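Side-chain contacts in hemoglobin subunit beta (Mustelus griseus, PDB 1GCV), which carries oxygen on its heme iron as the beta subunit of the fish hemoglobin tetramer, moving it from the gills to the peripheral tissues: residues B[22-27]-B[52-57]; B[28-33]-B[97-102]; B[58-63]-B[73-78]; B[91-96]-B[126-131]. All coordinates share one frame; numbering follows the deposited sequence.

Contact 1. Residues B[22-27]-B[52-57]; sequences TVVTQA and IHAGIV. With HEM (protoporphyrin IX containing Fe), chain F.
The methyl of A54 and the branched side chains of V24 and T25 show how a small residue lets two helices come close. A54 lies opposite T25, their CA atoms 5.0 Å apart, and its CB points toward helix 20-34. V24 lays one branch along it: with CG1 anti to the backbone N (chi1 173°), that methyl sits 3.5 Å from A54 CB. T25, the next residue along, approaches with its hydroxyl, OG1 standing 3.3 Å from A54 CB. That oxygen is already hydrogen-bonded to K21 O within its own helix, so the methyl meets a polar atom whose need for a partner has been met. Here the globin fold crosses its B helix (20-34) over its E helix (50-66), with short-segment axes 8.2 Å apart at an angle of 121°. The same V24 CG1 also reaches V57 CG1, more loosely, at 4.3 Å. Beyond this seam, helix 50-66 faces the heme: I56 CG2 lies 3.4 Å from HEM CAA, and the ring of H53, the distal residue, brings its edge to the porphyrin, with CE1 3.6 Å from HEM C4D.

Contact 2. Residues B[28-33]-B[97-102]; sequences LDRMFK and TDCIIV
R30 and C99 meet where the methylene chain of the arginine passes over a thiol, a worked case of a charged residue that packs through its apolar stem. R30 CG lies 3.8 Å from C99 SG. The sulfur is also pressed against the backbone of the opposite helix, 3.7 Å from M31 N, and M31 CB closes in at 4.0 Å from C99 SG before the rest of the methionine leads off toward the heme. This sulfur-centred cluster is the compact part. The bend at chi3 of R30 (-63°) then turns the guanidinium across V102, whose CG1 lies over one face of the flat group, off toward its rim, at 3.8 Å from R30 NE. The guanidinium nitrogens all have partners: NE forms a salt bridge with E103, while NH2 and NH1 are hydrogen-bonded to F116 O and H121 ND1 of a neighbouring subunit. With R30 cut back to an alanine, E103 would probably lose its charged mate, the V102 methyl its cover and the subunit interface two bonds. Away from this packing, K33 at the exposed end of the segment takes no part in the helix pair and instead forms a salt bridge with D119 of the neighbouring subunit. The short segments of helix 20-34 and helix 93-108 cross at 119°, with helix 114-132 packed against T97, I100 and I101 and helix 50-66 against L28.

Contact 3. Residues B[58-63]-B[73-78]; sequences VGALQD and TLFKDL. With HEM (protoporphyrin IX containing Fe), chain F.
L74 holds its CG anti to the backbone N (chi1 175°), which carries both of its methyls to D63, whereas F75, with CG anti to its carbonyl carbon (chi1 -84°), sends its ring toward A60. The contact closes one margin of the heme crevice of the globin fold, joining the E helix (50-66) to the turn between helix 71-74 and the F helix (76-86). The two branches of L74 divide the work: CD1 lies 3.7 Å from the carboxylate atom D63 OD1, and CD2 rests 3.7 Å from D63 O at the backbone. Shortening L74 to an alanine is likely to open a gap beside D63 and let its carboxylate turn more freely. Deeper in, L78 CD2 covers the centre of one face of the F75 ring and also meets A60, 4.1 Å from A60 CB. Both partners reach the porphyrin margin: L78 CD1 packs 3.5 Å from HEM CMA, and A60 CB stands 3.8 Å from HEM CMB. Through its carbonyl oxygen L78 is also hydrogen-bonded to ND1 of the proximal H82. A60 O, near the plane of the F75 ring, approaches its edge to 3.5 Å from CZ.

Contact 4. Residues B[91-96]-B[126-131]; sequences GSFHLL and VVIDAI. With HEM (protoporphyrin IX containing Fe), chain F.
F93 is gripped by two isoleucines from adjoining turns of the opposite helix, and the conformations of all three illustrate how branched side chains share one aromatic partner. F93 CG stands anti to its carbonyl carbon, which sends the ring toward I131 and the heme. I128 CG1 is placed likewise, and a further turn at chi2 (-62°) brings I128 CD1 against F93 CB, 3.4 Å away. The same methyl comes within 3.6 Å of H94 N, so it packs against the base of the F93 side chain and the backbone leading to H94. I131 works with both of its branches. CG2, held between its own backbone N and carbonyl carbon, lies over one face of the F93 ring in a CH-pi contact, 3.6 Å from the centroid and 15° off the ring normal. The other branch is extended (chi2 168°) and runs past the ring to the porphyrin, where I131 CD1 is 3.8 Å from HEM C2B. With one face taken by this methyl, F93 turns an edge to the cofactor: CD1 lies 3.8 Å from HEM CHC. L96 adds CD2 at 3.7 Å from the same HEM CHC. H94 only skirts the contact; its imidazole is directed to D98 through ND1 and, through NE2, to Q96 of a neighbouring subunit. I131 packs on H82 as well, and the side chain of F93 is about 4 Å from that of H82, the proximal iron ligand. Helices 93-108 and 114-132, the G and H helices, supply part of the apolar wall around the proximal heme site that belongs to the globin fold.

How the contacts relate
All four contacts lie within a single globin domain and follow one another around the heme. Contacts 1 and 2 share helix 20-34, and their centres are about 10 Å apart. Contacts 2 and 4, centres about 13 Å apart, share helix 93-108; contacts 1 and 3, centres about 15 Å apart, share helix 50-66. Contacts 3 and 4 share no helix, yet touch through L78 and I131. Along the chain, contact 3 is nested in the loop closed by contact 2, whereas contacts 1 and 4 each alternate with contact 2. Contacts 1, 3 and 4 hold heme-pocket residues and contact 2 comes up to the heme through M31 and T97; contacts 2 and 4 also bond another subunit, so some helices around the cofactor also take part in subunit contacts.

Contact 1. Residues B[22-27]-B[52-57]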
# COMPACT_ATOMS: atom_id res chain seq x y z
N THR B 22 3.02 26.85 11.24
CA THR B 22 4.17 26.94 10.36
C THR B 22 4.57 25.55 9.90
O THR B 22 4.89 25.34 8.73
CB THR B 22 5.36 27.60 11.06
OG1 THR B 22 5.09 28.99 11.23
CG2 THR B 22 6.63 27.44 10.23
N VAL B 23 4.54 24.60 10.83
CA VAL B 23 4.90 23.23 10.50
C VAL B 23 3.98 22.70 9.41
O VAL B 23 4.44 22.14 8.41
CB VAL B 23 4.80 22.32 11.74
CG1 VAL B 23 4.95 20.86 11.32
CG2 VAL B 23 5.87 22.69 12.75
N VAL B 24 2.68 22.90 9.59
CA VAL B 24 1.72 22.43 8.60
C VAL B 24 1.82 23.20 7.28
O VAL B 24 1.58 22.63 6.22
CB VAL B 24 0.27 22.49 9.16
CG1 VAL B 24 -0.73 22.16 8.06
CG2 VAL B 24 0.12 21.50 10.31
N THR B 25 2.19 24.48 7.34
CA THR B 25 2.32 25.28 6.12
C THR B 25 3.43 24.70 5.27
O THR B 25 3.29 24.54 4.06
CB THR B 25 2.69 26.76 6.43
OG1 THR B 25 1.61 27.39 7.12
CG2 THR B 25 2.98 27.51 5.14
N GLN B 26 4.55 24.38 5.91
CA GLN B 26 5.69 23.82 5.22
C GLN B 26 5.42 22.38 4.77
O GLN B 26 5.97 21.92 3.77
CB GLN B 26 6.92 23.87 6.13
CG GLN B 26 7.56 25.26 6.17
CD GLN B 26 8.36 25.50 7.43
OE1 GLN B 26 8.41 26.62 7.94
NE2 GLN B 26 9.01 24.46 7.93
N ALA B 27 4.55 21.69 5.50
CA ALA B 27 4.21 20.31 5.16
C ALA B 27 3.37 20.28 3.90
O ALA B 27 3.51 19.37 3.08
CB ALA B 27 3.46 19.65 6.32
N ILE B 52 -3.02 29.98 4.99
CA ILE B 52 -4.39 30.02 5.47
C ILE B 52 -4.93 28.61 5.64
O ILE B 52 -5.54 28.28 6.66
CB ILE B 52 -5.29 30.81 4.48
CG1 ILE B 52 -4.87 32.29 4.46
CG2 ILE B 52 -6.76 30.68 4.87
CD1 ILE B 52 -4.55 32.88 5.85
N HIS B 53 -4.68 27.77 4.64
CA HIS B 53 -5.13 26.38 4.65
C HIS B 53 -4.55 25.63 5.84
O HIS B 53 -5.27 24.91 6.54
CB HIS B 53 -4.73 25.69 3.35
CG HIS B 53 -5.63 24.48 3.23
ND1 HIS B 53 -7.01 24.55 3.30
CD2 HIS B 53 -5.16 23.17 3.09
CE1 HIS B 53 -7.38 23.28 3.22
NE2 HIS B 53 -6.37 22.47 3.10
N ALA B 54 -3.26 25.81 6.08
CA ALA B 54 -2.60 25.15 7.19
C ALA B 54 -3.31 25.53 8.49
O ALA B 54 -3.53 24.68 9.35
CB ALA B 54 -1.14 25.58 7.26
N GLY B 55 -3.66 26.80 8.63
CA GLY B 55 -4.34 27.26 9.82
C GLY B 55 -5.66 26.55 9.99
O GLY B 55 -6.05 26.20 11.10
N ILE B 56 -6.36 26.33 8.88
CA ILE B 56 -7.64 25.65 8.91
C ILE B 56 -7.47 24.17 9.26
O ILE B 56 -8.30 23.58 9.94
CB ILE B 56 -8.36 25.79 7.55
CG1 ILE B 56 -8.99 27.18 7.43
CG2 ILE B 56 -9.44 24.74 7.41
CD1 ILE B 56 -9.00 27.73 6.01
N VAL B 57 -6.37 23.58 8.80
CA VAL B 57 -6.10 22.18 9.06
C VAL B 57 -5.67 21.98 10.52
O VAL B 57 -6.11 21.03 11.18
CB VAL B 57 -5.01 21.64 8.11
CG1 VAL B 57 -4.53 20.27 8.56
CG2 VAL B 57 -5.56 21.58 6.70
CHA HEM F . -10.87 21.86 3.50
CHB HEM F . -9.14 19.52 7.40
CHC HEM F . -6.27 16.88 4.48
CHD HEM F . -8.07 19.16 0.59
C1A HEM F . -10.61 21.45 4.81
C2A HEM F . -11.18 22.06 5.99
C3A HEM F . -10.71 21.40 7.07
C4A HEM F . -9.81 20.40 6.57
CMA HEM F . -11.09 21.62 8.53
CAA HEM F . -12.15 23.21 6.05
CBA HEM F . -13.54 22.65 5.97
CGA HEM F . -14.53 23.66 5.42
O1A HEM F . -15.57 23.88 6.07
O2A HEM F . -14.26 24.22 4.34
C1B HEM F . -8.27 18.56 6.94
C2B HEM F . -7.52 17.71 7.83
C3B HEM F . -6.64 16.99 7.03
C4B HEM F . -6.93 17.38 5.62
CMB HEM F . -7.72 17.62 9.36
CAB HEM F . -5.63 16.15 7.50
CBB HEM F . -5.45 14.82 7.07
C1C HEM F . -6.54 17.25 3.14
C2C HEM F . -5.77 16.79 1.98
C3C HEM F . -6.34 17.38 0.88
C4C HEM F . -7.39 18.26 1.38
CMC HEM F . -4.51 15.91 1.96
CAC HEM F . -6.08 17.14 -0.48
CBC HEM F . -4.79 17.07 -1.04
C1D HEM F . -9.00 20.06 1.05
C2D HEM F . -9.65 21.02 0.20
C3D HEM F . -10.41 21.80 1.01
C4D HEM F . -10.28 21.28 2.36
CMD HEM F . -9.56 21.09 -1.32
CAD HEM F . -11.21 23.03 0.59
CBD HEM F . -10.30 24.15 0.12
CGD HEM F . -10.83 25.52 0.48
O1D HEM F . -10.00 26.46 0.54
O2D HEM F . -12.05 25.65 0.70
NA HEM F . -9.77 20.40 5.17
NB HEM F . -7.96 18.33 5.58
NC HEM F . -7.54 18.15 2.77
ND HEM F . -9.40 20.19 2.38
FE HEM F . -8.86 19.09 3.96

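Contact 2. Residues B[28-33]-B[97-102]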
# COMPACT_ATOMS: atom_id res chain seq x y z
N LEU B 28 2.50 21.27 3.75
CA LEU B 28 1.64 21.36 2.57
C LEU B 28 2.50 21.64 1.35
O LEU B 28 2.35 21.00 0.31
CB LEU B 28 0.60 22.48 2.76
CG LEU B 28 -0.69 22.03 3.45
CD1 LEU B 28 -1.44 23.25 3.93
CD2 LEU B 28 -1.54 21.22 2.49
N ASP B 29 3.41 22.61 1.47
CA ASP B 29 4.30 22.97 0.37
C ASP B 29 5.20 21.78 0.00
O ASP B 29 5.48 21.54 -1.18
CB ASP B 29 5.16 24.17 0.77
CG ASP B 29 4.39 25.49 0.73
OD1 ASP B 29 3.39 25.60 -0.02
OD2 ASP B 29 4.79 26.43 1.45
N ARG B 30 5.65 21.04 1.01
CA ARG B 30 6.49 19.87 0.78
C ARG B 30 5.67 18.86 -0.02
O ARG B 30 6.15 18.29 -0.99
CB ARG B 30 6.91 19.25 2.11
CG ARG B 30 7.82 18.04 1.98
CD ARG B 30 8.34 17.60 3.34
NE ARG B 30 9.17 18.63 3.96
CZ ARG B 30 10.47 18.76 3.77
NH1 ARG B 30 11.12 17.92 2.96
NH2 ARG B 30 11.14 19.73 4.37
N MET B 31 4.42 18.67 0.39
CA MET B 31 3.52 17.73 -0.26
C MET B 31 3.27 18.05 -1.73
O MET B 31 3.25 17.15 -2.57
CB MET B 31 2.18 17.69 0.48
CG MET B 31 1.21 16.66 -0.08
SD MET B 31 -0.42 16.73 0.69
CE MET B 31 -1.03 18.26 0.03
N PHE B 32 3.09 19.33 -2.05
CA PHE B 32 2.85 19.77 -3.42
C PHE B 32 4.05 19.52 -4.32
O PHE B 32 3.90 19.39 -5.54
CB PHE B 32 2.49 21.26 -3.47
CG PHE B 32 1.19 21.59 -2.80
CD1 PHE B 32 0.12 20.70 -2.83
CD2 PHE B 32 1.03 22.80 -2.12
CE1 PHE B 32 -1.08 21.00 -2.19
CE2 PHE B 32 -0.17 23.10 -1.47
CZ PHE B 32 -1.22 22.20 -1.51
N LYS B 33 5.24 19.45 -3.73
CA LYS B 33 6.45 19.21 -4.50
C LYS B 33 6.82 17.73 -4.64
O LYS B 33 7.18 17.27 -5.72
CB LYS B 33 7.62 19.97 -3.86
CG LYS B 33 8.95 19.79 -4.57
CD LYS B 33 8.95 20.42 -5.96
CE LYS B 33 8.55 21.90 -5.89
NZ LYS B 33 9.73 22.81 -5.99
N THR B 97 -0.07 14.01 6.15
CA THR B 97 0.38 13.65 7.49
C THR B 97 1.82 13.12 7.46
O THR B 97 2.58 13.36 8.40
CB THR B 97 -0.57 12.62 8.17
OG1 THR B 97 -0.66 11.42 7.40
CG2 THR B 97 -1.95 13.21 8.32
N ASP B 98 2.20 12.43 6.39
CA ASP B 98 3.57 11.93 6.27
C ASP B 98 4.52 13.11 6.14
O ASP B 98 5.64 13.08 6.64
CB ASP B 98 3.73 11.06 5.02
CG ASP B 98 3.31 9.62 5.24
OD1 ASP B 98 3.02 9.27 6.40
OD2 ASP B 98 3.27 8.86 4.25
N CYS B 99 4.08 14.16 5.45
CA CYS B 99 4.92 15.34 5.28
C CYS B 99 5.03 16.12 6.57
O CYS B 99 6.06 16.76 6.83
CB CYS B 99 4.37 16.23 4.16
SG CYS B 99 4.87 15.65 2.54
N ILE B 100 3.97 16.08 7.39
CA ILE B 100 3.98 16.75 8.69
C ILE B 100 5.00 16.05 9.59
O ILE B 100 5.70 16.69 10.37
CB ILE B 100 2.58 16.71 9.36
CG1 ILE B 100 1.60 17.61 8.60
CG2 ILE B 100 2.69 17.18 10.82
CD1 ILE B 100 0.17 17.53 9.08
N ILE B 101 5.09 14.72 9.47
CA ILE B 101 6.05 13.98 10.28
C ILE B 101 7.47 14.36 9.85
O ILE B 101 8.37 14.47 10.69
CB ILE B 101 5.81 12.46 10.16
CG1 ILE B 101 4.77 12.03 11.20
CG2 ILE B 101 7.11 11.68 10.40
CD1 ILE B 101 4.06 10.75 10.87
N VAL B 102 7.68 14.57 8.55
CA VAL B 102 9.01 14.95 8.07
C VAL B 102 9.39 16.33 8.61
O VAL B 102 10.54 16.57 8.98
CB VAL B 102 9.07 14.98 6.52
CG1 VAL B 102 10.30 15.73 6.06
CG2 VAL B 102 9.08 13.56 5.98

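Contact 3. Residues B[58-63]-B[73-78]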
# COMPACT_ATOMS: atom_id res chain seq x y z
N VAL B 58 -4.82 22.87 11.02
CA VAL B 58 -4.33 22.80 12.40
C VAL B 58 -5.46 23.03 13.39
O VAL B 58 -5.44 22.50 14.50
CB VAL B 58 -3.22 23.83 12.66
CG1 VAL B 58 -2.95 23.95 14.16
CG2 VAL B 58 -1.96 23.42 11.93
N GLY B 59 -6.45 23.81 12.97
CA GLY B 59 -7.59 24.09 13.82
C GLY B 59 -8.41 22.84 14.05
O GLY B 59 -9.05 22.70 15.09
N ALA B 60 -8.41 21.95 13.06
CA ALA B 60 -9.14 20.68 13.13
C ALA B 60 -8.34 19.68 13.96
O ALA B 60 -8.90 18.97 14.79
CB ALA B 60 -9.39 20.12 11.72
N LEU B 61 -7.03 19.63 13.73
CA LEU B 61 -6.16 18.72 14.46
C LEU B 61 -6.18 19.09 15.94
O LEU B 61 -6.24 18.22 16.81
CB LEU B 61 -4.73 18.80 13.93
CG LEU B 61 -4.51 18.21 12.53
CD1 LEU B 61 -3.06 18.38 12.11
CD2 LEU B 61 -4.93 16.74 12.55
N GLN B 62 -6.13 20.40 16.21
CA GLN B 62 -6.15 20.91 17.58
C GLN B 62 -7.42 20.43 18.26
O GLN B 62 -7.42 20.11 19.44
CB GLN B 62 -6.12 22.45 17.56
CG GLN B 62 -6.16 23.09 18.93
CD GLN B 62 -4.90 22.84 19.73
OE1 GLN B 62 -3.81 23.26 19.33
NE2 GLN B 62 -5.04 22.17 20.86
N ASP B 63 -8.51 20.37 17.50
CA ASP B 63 -9.80 19.91 18.01
C ASP B 63 -9.74 18.40 18.27
O ASP B 63 -10.26 17.92 19.28
CB ASP B 63 -10.91 20.23 17.00
CG ASP B 63 -12.23 20.65 17.66
OD1 ASP B 63 -13.25 20.77 16.95
OD2 ASP B 63 -12.24 20.86 18.90
N THR B 73 -16.26 10.57 15.76
CA THR B 73 -17.53 11.31 15.87
C THR B 73 -17.33 12.80 15.59
O THR B 73 -18.18 13.45 14.99
CB THR B 73 -18.18 11.16 17.29
OG1 THR B 73 -17.45 10.21 18.07
CG2 THR B 73 -19.62 10.70 17.16
N LEU B 74 -16.20 13.32 16.04
CA LEU B 74 -15.86 14.73 15.86
C LEU B 74 -15.62 15.10 14.40
O LEU B 74 -15.97 16.20 13.98
CB LEU B 74 -14.62 15.05 16.70
CG LEU B 74 -13.98 16.44 16.58
CD1 LEU B 74 -14.62 17.38 17.59
CD2 LEU B 74 -12.48 16.33 16.81
N PHE B 75 -15.03 14.19 13.62
CA PHE B 75 -14.72 14.43 12.21
C PHE B 75 -15.78 13.89 11.24
O PHE B 75 -15.55 13.88 10.03
CB PHE B 75 -13.36 13.81 11.85
CG PHE B 75 -12.17 14.68 12.19
CD1 PHE B 75 -10.88 14.27 11.84
CD2 PHE B 75 -12.32 15.88 12.86
CE1 PHE B 75 -9.77 15.04 12.16
CE2 PHE B 75 -11.21 16.67 13.18
CZ PHE B 75 -9.93 16.24 12.83
N LYS B 76 -16.92 13.45 11.75
CA LYS B 76 -17.96 12.91 10.87
C LYS B 76 -18.36 13.85 9.74
O LYS B 76 -18.44 13.44 8.58
CB LYS B 76 -19.20 12.52 11.68
CG LYS B 76 -19.85 11.24 11.20
CD LYS B 76 -21.37 11.33 11.26
CE LYS B 76 -21.89 10.97 12.65
NZ LYS B 76 -21.15 9.82 13.26
N ASP B 77 -18.61 15.11 10.07
CA ASP B 77 -19.00 16.10 9.07
C ASP B 77 -17.85 16.50 8.18
O ASP B 77 -18.02 16.68 6.98
CB ASP B 77 -19.58 17.33 9.75
CG ASP B 77 -21.04 17.17 10.10
OD1 ASP B 77 -21.73 16.37 9.43
OD2 ASP B 77 -21.49 17.84 11.05
N LEU B 78 -16.67 16.67 8.77
CA LEU B 78 -15.47 17.04 8.02
C LEU B 78 -15.21 15.95 6.98
O LEU B 78 -14.80 16.22 5.85
CB LEU B 78 -14.27 17.16 8.96
CG LEU B 78 -12.95 17.63 8.36
CD1 LEU B 78 -13.17 18.92 7.63
CD2 LEU B 78 -11.92 17.81 9.45
CHA HEM F . -10.87 21.86 3.50
CHB HEM F . -9.14 19.52 7.40
CHC HEM F . -6.27 16.88 4.48
CHD HEM F . -8.07 19.16 0.59
C1A HEM F . -10.61 21.45 4.81
C2A HEM F . -11.18 22.06 5.99
C3A HEM F . -10.71 21.40 7.07
C4A HEM F . -9.81 20.40 6.57
CMA HEM F . -11.09 21.62 8.53
CAA HEM F . -12.15 23.21 6.05
CBA HEM F . -13.54 22.65 5.97
CGA HEM F . -14.53 23.66 5.42
O1A HEM F . -15.57 23.88 6.07
O2A HEM F . -14.26 24.22 4.34
C1B HEM F . -8.27 18.56 6.94
C2B HEM F . -7.52 17.71 7.83
C3B HEM F . -6.64 16.99 7.03
C4B HEM F . -6.93 17.38 5.62
CMB HEM F . -7.72 17.62 9.36
CAB HEM F . -5.63 16.15 7.50
CBB HEM F . -5.45 14.82 7.07
C1C HEM F . -6.54 17.25 3.14
C2C HEM F . -5.77 16.79 1.98
C3C HEM F . -6.34 17.38 0.88
C4C HEM F . -7.39 18.26 1.38
CMC HEM F . -4.51 15.91 1.96
CAC HEM F . -6.08 17.14 -0.48
CBC HEM F . -4.79 17.07 -1.04
C1D HEM F . -9.00 20.06 1.05
C2D HEM F . -9.65 21.02 0.20
C3D HEM F . -10.41 21.80 1.01
C4D HEM F . -10.28 21.28 2.36
CMD HEM F . -9.56 21.09 -1.32
CAD HEM F . -11.21 23.03 0.59
CBD HEM F . -10.30 24.15 0.12
CGD HEM F . -10.83 25.52 0.48
O1D HEM F . -10.00 26.46 0.54
O2D HEM F . -12.05 25.65 0.70
NA HEM F . -9.77 20.40 5.17
NB HEM F . -7.96 18.33 5.58
NC HEM F . -7.54 18.15 2.77
ND HEM F . -9.40 20.19 2.38
FE HEM F . -8.86 19.09 3.96

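Contact 4. Residues B[91-96]-B[126-131]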
# COMPACT_ATOMS: atom_id res chain seq x y z
N GLY B 91 -6.86 8.51 -0.35
CA GLY B 91 -5.54 7.92 -0.41
C GLY B 91 -4.47 8.99 -0.31
O GLY B 91 -3.30 8.69 -0.09
N SER B 92 -4.88 10.24 -0.47
CA SER B 92 -3.97 11.37 -0.41
C SER B 92 -3.80 11.92 1.01
O SER B 92 -2.87 12.69 1.27
CB SER B 92 -4.46 12.47 -1.34
OG SER B 92 -4.46 12.02 -2.69
N PHE B 93 -4.69 11.53 1.92
CA PHE B 93 -4.63 12.01 3.30
C PHE B 93 -3.28 11.74 3.98
O PHE B 93 -2.73 12.64 4.62
CB PHE B 93 -5.76 11.40 4.14
CG PHE B 93 -7.12 11.98 3.85
CD1 PHE B 93 -7.30 13.35 3.67
CD2 PHE B 93 -8.23 11.15 3.74
CE1 PHE B 93 -8.56 13.88 3.40
CE2 PHE B 93 -9.49 11.68 3.46
CZ PHE B 93 -9.65 13.04 3.29
N HIS B 94 -2.75 10.53 3.84
CA HIS B 94 -1.46 10.20 4.47
C HIS B 94 -0.27 10.95 3.85
O HIS B 94 0.76 11.10 4.50
CB HIS B 94 -1.22 8.67 4.47
CG HIS B 94 -0.60 8.13 3.21
ND1 HIS B 94 0.76 8.08 3.01
CD2 HIS B 94 -1.17 7.56 2.12
CE1 HIS B 94 1.01 7.51 1.85
NE2 HIS B 94 -0.14 7.18 1.28
N LEU B 95 -0.42 11.42 2.62
CA LEU B 95 0.66 12.16 1.97
C LEU B 95 0.90 13.46 2.73
O LEU B 95 2.04 13.93 2.83
CB LEU B 95 0.31 12.46 0.51
CG LEU B 95 0.07 11.23 -0.36
CD1 LEU B 95 -0.35 11.66 -1.75
CD2 LEU B 95 1.33 10.37 -0.41
N LEU B 96 -0.15 14.05 3.28
CA LEU B 96 -0.00 15.28 4.06
C LEU B 96 0.56 14.95 5.44
O LEU B 96 1.55 15.54 5.86
CB LEU B 96 -1.34 16.01 4.21
CG LEU B 96 -1.35 17.19 5.20
CD1 LEU B 96 -0.33 18.23 4.77
CD2 LEU B 96 -2.73 17.80 5.27
N VAL B 126 -4.96 7.50 13.33
CA VAL B 126 -6.30 7.66 13.91
C VAL B 126 -7.05 8.78 13.20
O VAL B 126 -8.26 8.68 12.97
CB VAL B 126 -6.23 7.98 15.44
CG1 VAL B 126 -7.57 8.51 15.94
CG2 VAL B 126 -5.83 6.74 16.21
N VAL B 127 -6.34 9.84 12.85
CA VAL B 127 -6.93 10.99 12.16
C VAL B 127 -7.31 10.65 10.70
O VAL B 127 -8.36 11.09 10.22
CB VAL B 127 -5.97 12.20 12.22
CG1 VAL B 127 -6.30 13.20 11.13
CG2 VAL B 127 -6.08 12.87 13.59
N ILE B 128 -6.48 9.87 10.01
CA ILE B 128 -6.74 9.47 8.62
C ILE B 128 -8.00 8.59 8.58
O ILE B 128 -8.84 8.72 7.70
CB ILE B 128 -5.57 8.63 8.03
CG1 ILE B 128 -4.28 9.45 7.99
CG2 ILE B 128 -5.94 8.14 6.64
CD1 ILE B 128 -4.34 10.67 7.12
N ASP B 129 -8.10 7.68 9.55
CA ASP B 129 -9.22 6.77 9.66
C ASP B 129 -10.53 7.51 9.94
O ASP B 129 -11.55 7.22 9.33
CB ASP B 129 -8.94 5.75 10.78
CG ASP B 129 -10.18 5.02 11.25
OD1 ASP B 129 -10.64 5.29 12.39
OD2 ASP B 129 -10.70 4.18 10.49
N ALA B 130 -10.49 8.49 10.83
CA ALA B 130 -11.67 9.27 11.17
C ALA B 130 -12.16 10.09 9.98
O ALA B 130 -13.35 10.14 9.70
CB ALA B 130 -11.38 10.19 12.36
N ILE B 131 -11.23 10.71 9.27
CA ILE B 131 -11.58 11.55 8.12
C ILE B 131 -11.89 10.77 6.84
O ILE B 131 -12.42 11.33 5.88
CB ILE B 131 -10.47 12.61 7.86
CG1 ILE B 131 -11.08 13.84 7.17
CG2 ILE B 131 -9.35 12.01 7.03
CD1 ILE B 131 -10.15 15.03 7.14
CHA HEM F . -10.87 21.86 3.50
CHB HEM F . -9.14 19.52 7.40
CHC HEM F . -6.27 16.88 4.48
CHD HEM F . -8.07 19.16 0.59
C1A HEM F . -10.61 21.45 4.81
C2A HEM F . -11.18 22.06 5.99
C3A HEM F . -10.71 21.40 7.07
C4A HEM F . -9.81 20.40 6.57
CMA HEM F . -11.09 21.62 8.53
CAA HEM F . -12.15 23.21 6.05
CBA HEM F . -13.54 22.65 5.97
CGA HEM F . -14.53 23.66 5.42
O1A HEM F . -15.57 23.88 6.07
O2A HEM F . -14.26 24.22 4.34
C1B HEM F . -8.27 18.56 6.94
C2B HEM F . -7.52 17.71 7.83
C3B HEM F . -6.64 16.99 7.03
C4B HEM F . -6.93 17.38 5.62
CMB HEM F . -7.72 17.62 9.36
CAB HEM F . -5.63 16.15 7.50
CBB HEM F . -5.45 14.82 7.07
C1C HEM F . -6.54 17.25 3.14
C2C HEM F . -5.77 16.79 1.98
C3C HEM F . -6.34 17.38 0.88
C4C HEM F . -7.39 18.26 1.38
CMC HEM F . -4.51 15.91 1.96
CAC HEM F . -6.08 17.14 -0.48
CBC HEM F . -4.79 17.07 -1.04
C1D HEM F . -9.00 20.06 1.05
C2D HEM F . -9.65 21.02 0.20
C3D HEM F . -10.41 21.80 1.01
C4D HEM F . -10.28 21.28 2.36
CMD HEM F . -9.56 21.09 -1.32
CAD HEM F . -11.21 23.03 0.59
CBD HEM F . -10.30 24.15 0.12
CGD HEM F . -10.83 25.52 0.48
O1D HEM F . -10.00 26.46 0.54
O2D HEM F . -12.05 25.65 0.70
NA HEM F . -9.77 20.40 5.17
NB HEM F . -7.96 18.33 5.58
NC HEM F . -7.54 18.15 2.77
ND HEM F . -9.40 20.19 2.38
FE HEM F . -8.86 19.09 3.96